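Local coordinates for protein polysaccharide deacetylase (Streptococcus pyogenes, PDB 6DQ3) that probably removes N-acetyl groups from the linkage unit that joins rhamnopolysaccharide to the streptococcal cell wall, as a zinc-dependent member of carbohydrate esterase family 4, at residues A[129-134]-A[163-168]; A[102-107]-A[157-162]. All blocks are in the same frame, centred on the assembly; numbering follows the deposited sequence.

Contact 1: residues A[129-134]-A[163-168]; sequences SFQDHT and LNQNTI. With ZN (zinc ion), chain D.
Residues 130-132 of a parallel strand and the irregular segment 163-168 run at 57° to each other, and their backbones come nearest at Gln131 and Thr167, CA atoms 5.7 Å apart. Two glutamine amides do most of the joining. Gln165, its CG tucked between backbone N and carbonyl carbon (chi1 67°) and its chain extended beyond, carries its amide across to the strand. There NE2 gives one hydrogen to Phe130 O at 2.9 Å, almost in line with the carbonyl bond, and the other at 3.0 Å to Thr167 OG1, itself also bonded to Asp160; both acceptors lie in the amide plane, fixing the group's rotation. OE1 of Gln165 takes a bond from Lys124 and, through a water, is tied to Phe130 N. The loop opens with a Schellman motif (Asn164 at C-prime, positive phi) closing helix 145-162 and leads into strand 169-171 of the distorted beta/alpha barrel expected of carbohydrate esterase family 4. Gln131 bends at chi2 (-63°) and slides past Thr167. Its OE1 accepts from Ile168 N at 3.0 Å, in the carbonyl plane, and from Ala169 N, with Thr167 CG2 3.3 Å from OE1. Gln131 NE2 is held by Ser129 OG and by a water that reaches Asn166 O. Apolar contacts are Leu163 CD1 on Phe130 CB (4.0 Å) and Thr167 CG2 near Asp132 CB. At the strand end Asp132 OD1 accepts from Thr134 N in an Asx turn and OD2 bonds to Ser155; just beyond, His133 NE2 binds the zinc ion at 2.2 Å alongside Asp78 and His137.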
loop_
_atom_site.group_PDB
_atom_site.type_symbol
_atom_site.label_atom_id
_atom_site.label_comp_id
_atom_site.label_asym_id
_atom_site.label_seq_id
_atom_site.Cartn_x
_atom_site.Cartn_y
_atom_site.Cartn_z
ATOM N N SER A 129 -7.603 -2.178 4.494
ATOM C CA SER A 129 -6.877 -1.492 5.553
ATOM C C SER A 129 -6.371 -0.153 5.033
ATOM O O SER A 129 -6.019 -0.014 3.858
ATOM C CB SER A 129 -5.706 -2.346 6.059
ATOM O OG SER A 129 -5.026 -1.720 7.130
ATOM N N PHE A 130 -6.332 0.839 5.914
ATOM C CA PHE A 130 -5.955 2.191 5.526
ATOM C C PHE A 130 -4.840 2.696 6.430
ATOM O O PHE A 130 -5.041 2.910 7.631
ATOM C CB PHE A 130 -7.184 3.085 5.538
ATOM C CG PHE A 130 -8.227 2.602 4.585
ATOM C CD1 PHE A 130 -8.139 2.922 3.245
ATOM C CD2 PHE A 130 -9.240 1.760 5.008
ATOM C CE1 PHE A 130 -9.065 2.451 2.348
ATOM C CE2 PHE A 130 -10.175 1.284 4.113
ATOM C CZ PHE A 130 -10.084 1.627 2.780
ATOM N N GLN A 131 -3.668 2.863 5.839
ATOM C CA GLN A 131 -2.452 3.198 6.549
ATOM C C GLN A 131 -1.990 4.592 6.123
ATOM O O GLN A 131 -2.721 5.343 5.462
ATOM C CB GLN A 131 -1.406 2.104 6.303
ATOM C CG GLN A 131 -1.863 0.697 6.728
ATOM C CD GLN A 131 -2.123 0.568 8.222
ATOM O OE1 GLN A 131 -1.305 0.977 9.041
ATOM N NE2 GLN A 131 -3.273 0.008 8.581
ATOM N N ASP A 132 -0.772 4.949 6.520
ATOM C CA ASP A 132 -0.341 6.339 6.480
ATOM C C ASP A 132 0.428 6.681 5.213
ATOM O O ASP A 132 1.261 5.903 4.743
ATOM C CB ASP A 132 0.526 6.645 7.703
ATOM C CG ASP A 132 0.812 8.115 7.853
ATOM O OD1 ASP A 132 1.740 8.613 7.183
ATOM O OD2 ASP A 132 0.088 8.768 8.623
ATOM N N HIS A 133 0.132 7.866 4.662
ATOM C CA HIS A 133 0.877 8.411 3.534
ATOM C C HIS A 133 1.102 9.910 3.715
ATOM O O HIS A 133 1.117 10.664 2.737
ATOM C CB HIS A 133 0.154 8.107 2.220
ATOM C CG HIS A 133 1.051 8.078 1.019
ATOM N ND1 HIS A 133 2.360 7.643 1.065
ATOM C CD2 HIS A 133 0.811 8.408 -0.271
ATOM C CE1 HIS A 133 2.891 7.724 -0.143
ATOM N NE2 HIS A 133 1.970 8.187 -0.972
ATOM N N THR A 134 1.277 10.339 4.972
ATOM C CA THR A 134 1.514 11.713 5.407
ATOM C C THR A 134 0.273 12.588 5.262
ATOM O O THR A 134 -0.741 12.169 4.689
ATOM C CB THR A 134 2.676 12.380 4.655
ATOM O OG1 THR A 134 2.237 12.810 3.361
ATOM C CG2 THR A 134 3.873 11.449 4.527
ATOM N N LEU A 163 -10.897 6.664 12.086
ATOM C CA LEU A 163 -11.210 5.278 11.764
ATOM C C LEU A 163 -11.102 4.355 12.975
ATOM O O LEU A 163 -11.216 3.135 12.824
ATOM C CB LEU A 163 -10.298 4.784 10.641
ATOM C CG LEU A 163 -10.286 5.646 9.375
ATOM C CD1 LEU A 163 -9.311 5.047 8.356
ATOM C CD2 LEU A 163 -11.680 5.786 8.778
ATOM N N ASN A 164 -10.894 4.910 14.165
ATOM C CA ASN A 164 -10.894 4.149 15.413
ATOM C C ASN A 164 -9.965 2.938 15.328
ATOM O O ASN A 164 -10.376 1.784 15.486
ATOM C CB ASN A 164 -12.317 3.717 15.780
ATOM C CG ASN A 164 -12.405 3.121 17.170
ATOM O OD1 ASN A 164 -11.566 3.401 18.026
ATOM N ND2 ASN A 164 -13.421 2.296 17.403
ATOM N N GLN A 165 -8.687 3.222 15.102
ATOM C CA GLN A 165 -7.724 2.164 14.851
ATOM C C GLN A 165 -6.359 2.570 15.392
ATOM O O GLN A 165 -6.185 3.655 15.952
ATOM C CB GLN A 165 -7.641 1.852 13.352
ATOM C CG GLN A 165 -7.049 2.987 12.515
ATOM C CD GLN A 165 -7.037 2.689 11.024
ATOM O OE1 GLN A 165 -7.985 2.123 10.485
ATOM N NE2 GLN A 165 -5.960 3.074 10.352
ATOM N N ASN A 166 -5.391 1.672 15.219
ATOM C CA ASN A 166 -3.983 1.930 15.508
ATOM C C ASN A 166 -3.224 1.720 14.203
ATOM O O ASN A 166 -2.942 0.580 13.816
ATOM C CB ASN A 166 -3.459 1.016 16.611
ATOM C CG ASN A 166 -1.977 1.212 16.868
ATOM O OD1 ASN A 166 -1.412 2.257 16.544
ATOM N ND2 ASN A 166 -1.341 0.203 17.455
ATOM N N THR A 167 -2.917 2.815 13.511
ATOM C CA THR A 167 -2.180 2.743 12.257
ATOM C C THR A 167 -0.742 2.325 12.524
ATOM O O THR A 167 -0.070 2.906 13.383
ATOM C CB THR A 167 -2.213 4.099 11.554
ATOM O OG1 THR A 167 -3.574 4.533 11.408
ATOM C CG2 THR A 167 -1.565 4.010 10.181
ATOM N N ILE A 168 -0.261 1.323 11.792
ATOM C CA ILE A 168 1.068 0.775 12.045
ATOM C C ILE A 168 2.007 0.888 10.858
ATOM O O ILE A 168 3.210 0.635 11.023
ATOM C CB ILE A 168 0.992 -0.699 12.501
ATOM C CG1 ILE A 168 0.370 -1.577 11.411
ATOM C CG2 ILE A 168 0.174 -0.822 13.773
ATOM C CD1 ILE A 168 0.617 -3.060 11.623
HETATM ZN ZN ZN D . 2.250 9.019 -2.969
HETATM O O HOH W 1 -7.514 0.261 8.471
HETATM O O HOH W 2 -3.803 -0.814 11.466
HETATM O O HOH W 3 2.460 9.722 -5.235
#

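Contact 2: residues A[102-107]-A[157-162]; sequences VITGLT and DYLDKQ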
loop_
_atom_site.group_PDB
_atom_site.type_symbol
_atom_site.label_atom_id
_atom_site.label_comp_id
_atom_site.label_asym_id
_atom_site.label_seq_id
_atom_site.Cartn_x
_atom_site.Cartn_y
_atom_site.Cartn_z
ATOM N N VAL A 102 -2.878 6.475 2.868
ATOM C CA VAL A 102 -3.795 7.600 2.736
ATOM C C VAL A 102 -3.069 8.922 2.954
ATOM O O VAL A 102 -2.323 9.090 3.931
ATOM C CB VAL A 102 -4.972 7.475 3.719
ATOM C CG1 VAL A 102 -5.893 8.695 3.595
ATOM C CG2 VAL A 102 -5.736 6.176 3.503
ATOM N N ILE A 103 -3.322 9.869 2.051
ATOM C CA ILE A 103 -2.895 11.255 2.194
ATOM C C ILE A 103 -4.000 11.964 2.971
ATOM O O ILE A 103 -5.023 12.350 2.402
ATOM C CB ILE A 103 -2.654 11.912 0.834
ATOM C CG1 ILE A 103 -1.673 11.080 0.004
ATOM C CG2 ILE A 103 -2.157 13.337 1.000
ATOM C CD1 ILE A 103 -1.565 11.525 -1.448
ATOM N N THR A 104 -3.802 12.142 4.279
ATOM C CA THR A 104 -4.932 12.522 5.120
ATOM C C THR A 104 -5.409 13.939 4.836
ATOM O O THR A 104 -6.594 14.232 5.017
ATOM C CB THR A 104 -4.584 12.363 6.600
ATOM O OG1 THR A 104 -3.464 13.189 6.936
ATOM C CG2 THR A 104 -4.257 10.904 6.902
ATOM N N GLY A 105 -4.518 14.825 4.388
ATOM C CA GLY A 105 -4.924 16.195 4.119
ATOM C C GLY A 105 -5.963 16.314 3.019
ATOM O O GLY A 105 -6.881 17.134 3.109
ATOM N N LEU A 106 -5.822 15.520 1.954
ATOM C CA LEU A 106 -6.800 15.572 0.869
ATOM C C LEU A 106 -8.170 15.096 1.340
ATOM O O LEU A 106 -9.197 15.664 0.953
ATOM C CB LEU A 106 -6.318 14.736 -0.314
ATOM C CG LEU A 106 -5.135 15.325 -1.082
ATOM C CD1 LEU A 106 -4.428 14.276 -1.918
ATOM C CD2 LEU A 106 -5.597 16.489 -1.964
ATOM N N THR A 107 -8.205 14.063 2.183
ATOM C CA THR A 107 -9.475 13.599 2.726
ATOM C C THR A 107 -10.073 14.626 3.679
ATOM O O THR A 107 -11.288 14.850 3.680
ATOM C CB THR A 107 -9.278 12.257 3.434
ATOM O OG1 THR A 107 -8.953 11.250 2.466
ATOM C CG2 THR A 107 -10.533 11.852 4.185
ATOM N N ASP A 157 -2.501 10.237 13.782
ATOM C CA ASP A 157 -3.514 10.585 14.772
ATOM C C ASP A 157 -4.879 10.760 14.120
ATOM O O ASP A 157 -5.904 10.430 14.726
ATOM C CB ASP A 157 -3.115 11.857 15.519
ATOM C CG ASP A 157 -1.896 11.657 16.399
ATOM O OD1 ASP A 157 -1.591 10.496 16.743
ATOM O OD2 ASP A 157 -1.244 12.663 16.748
ATOM N N TYR A 158 -4.908 11.270 12.888
ATOM C CA TYR A 158 -6.166 11.452 12.171
ATOM C C TYR A 158 -6.799 10.109 11.828
ATOM O O TYR A 158 -7.974 9.874 12.123
ATOM C CB TYR A 158 -5.906 12.284 10.911
ATOM C CG TYR A 158 -7.113 12.548 10.037
ATOM C CD1 TYR A 158 -7.943 13.640 10.267
ATOM C CD2 TYR A 158 -7.403 11.719 8.965
ATOM C CE1 TYR A 158 -9.049 13.886 9.454
ATOM C CE2 TYR A 158 -8.501 11.957 8.149
ATOM C CZ TYR A 158 -9.318 13.036 8.396
ATOM O OH TYR A 158 -10.407 13.261 7.575
ATOM N N LEU A 159 -6.032 9.208 11.211
ATOM C CA LEU A 159 -6.571 7.893 10.882
ATOM C C LEU A 159 -6.964 7.128 12.140
ATOM O O LEU A 159 -8.029 6.499 12.187
ATOM C CB LEU A 159 -5.549 7.098 10.070
ATOM C CG LEU A 159 -5.174 7.695 8.715
ATOM C CD1 LEU A 159 -3.887 7.080 8.195
ATOM C CD2 LEU A 159 -6.301 7.498 7.715
ATOM N N ASP A 160 -6.116 7.174 13.174
ATOM C CA ASP A 160 -6.408 6.456 14.409
ATOM C C ASP A 160 -7.717 6.917 15.027
ATOM O O ASP A 160 -8.519 6.096 15.486
ATOM C CB ASP A 160 -5.279 6.650 15.422
ATOM C CG ASP A 160 -4.002 5.965 15.010
ATOM O OD1 ASP A 160 -3.994 5.316 13.946
ATOM O OD2 ASP A 160 -3.002 6.073 15.755
ATOM N N LYS A 161 -7.944 8.229 15.069
ATOM C CA LYS A 161 -9.161 8.744 15.680
ATOM C C LYS A 161 -10.362 8.552 14.760
ATOM O O LYS A 161 -11.383 7.997 15.175
ATOM C CB LYS A 161 -8.977 10.219 16.035
ATOM C CG LYS A 161 -10.166 10.837 16.749
ATOM C CD LYS A 161 -9.914 12.307 17.075
ATOM C CE LYS A 161 -11.100 12.930 17.798
ATOM N NZ LYS A 161 -10.851 14.353 18.168
ATOM N N GLN A 162 -10.249 8.986 13.503
ATOM C CA GLN A 162 -11.417 8.998 12.625
ATOM C C GLN A 162 -11.842 7.595 12.212
ATOM O O GLN A 162 -13.035 7.353 11.994
ATOM C CB GLN A 162 -11.135 9.842 11.383
ATOM C CG GLN A 162 -10.822 11.297 11.668
ATOM C CD GLN A 162 -11.909 11.982 12.466
ATOM O OE1 GLN A 162 -13.092 11.677 12.315
ATOM N NE2 GLN A 162 -11.513 12.906 13.335
#
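Helix-to-helix packing through side chains brings the start of the short helix 104-108, just beyond strand 98-102, against the last turns of helix 145-162. Thr104 sits at the middle of it, its CA 7.2 Å from that of Tyr158. Its methyl does much of the work: with OG1 between backbone N and carbonyl carbon (chi1 60°), CG2 is left beside the backbone N and settles against Leu159, 3.8 Å from CG and nearly as close to both methyls. The same threonine slides past the tyrosine in the opposite sense, and its CB approaches Tyr158 CD2 obliquely at 3.7 Å. One turn on, Thr107 CG2 reaches the ring at its edge, near the ring plane, 3.7 Å from Tyr158 OH, while Thr107 OG1 bonds to Leu115 O. The tyrosine is backed from its own helix: Gln162 CG stands 3.8 Å above the plane, over the ring centre. Deeper in, Leu159 CD2 meets Val102 CB at 4.2 Å, at the end of the strand, and Met120 of helix 117-124 also touches Val102 and Thr107. The side chain of Val102 is about 10 Å from a zinc ion. Helix 145-162 links strand 128-132 to strand 169-171, and its last turns pack beside the end of the neighbouring strand 98-102, consistent with the beta/alpha barrel of carbohydrate esterase family 4.

In the fold
Contact 1 lies deeper, its centre about 11 Å from the chain centre with six of seven touching residues buried; contact 2 is further out, at about 15 Å, with three of five buried and Tyr158 and Thr107 partly exposed. Strands 128-132 and 98-102 join them where Val102 N meets Gln131 O at 2.8 Å. Helix 145-162 supplies one side of contact 2 and the loop leaving it one side of contact 1, tied back through Asp160. The chemistry separates them: contact 1 is polar, with amides, backbone groups and waters, whereas contact 2 is chiefly methyls and a ring between helices. Only contact 1 contains a zinc ligand.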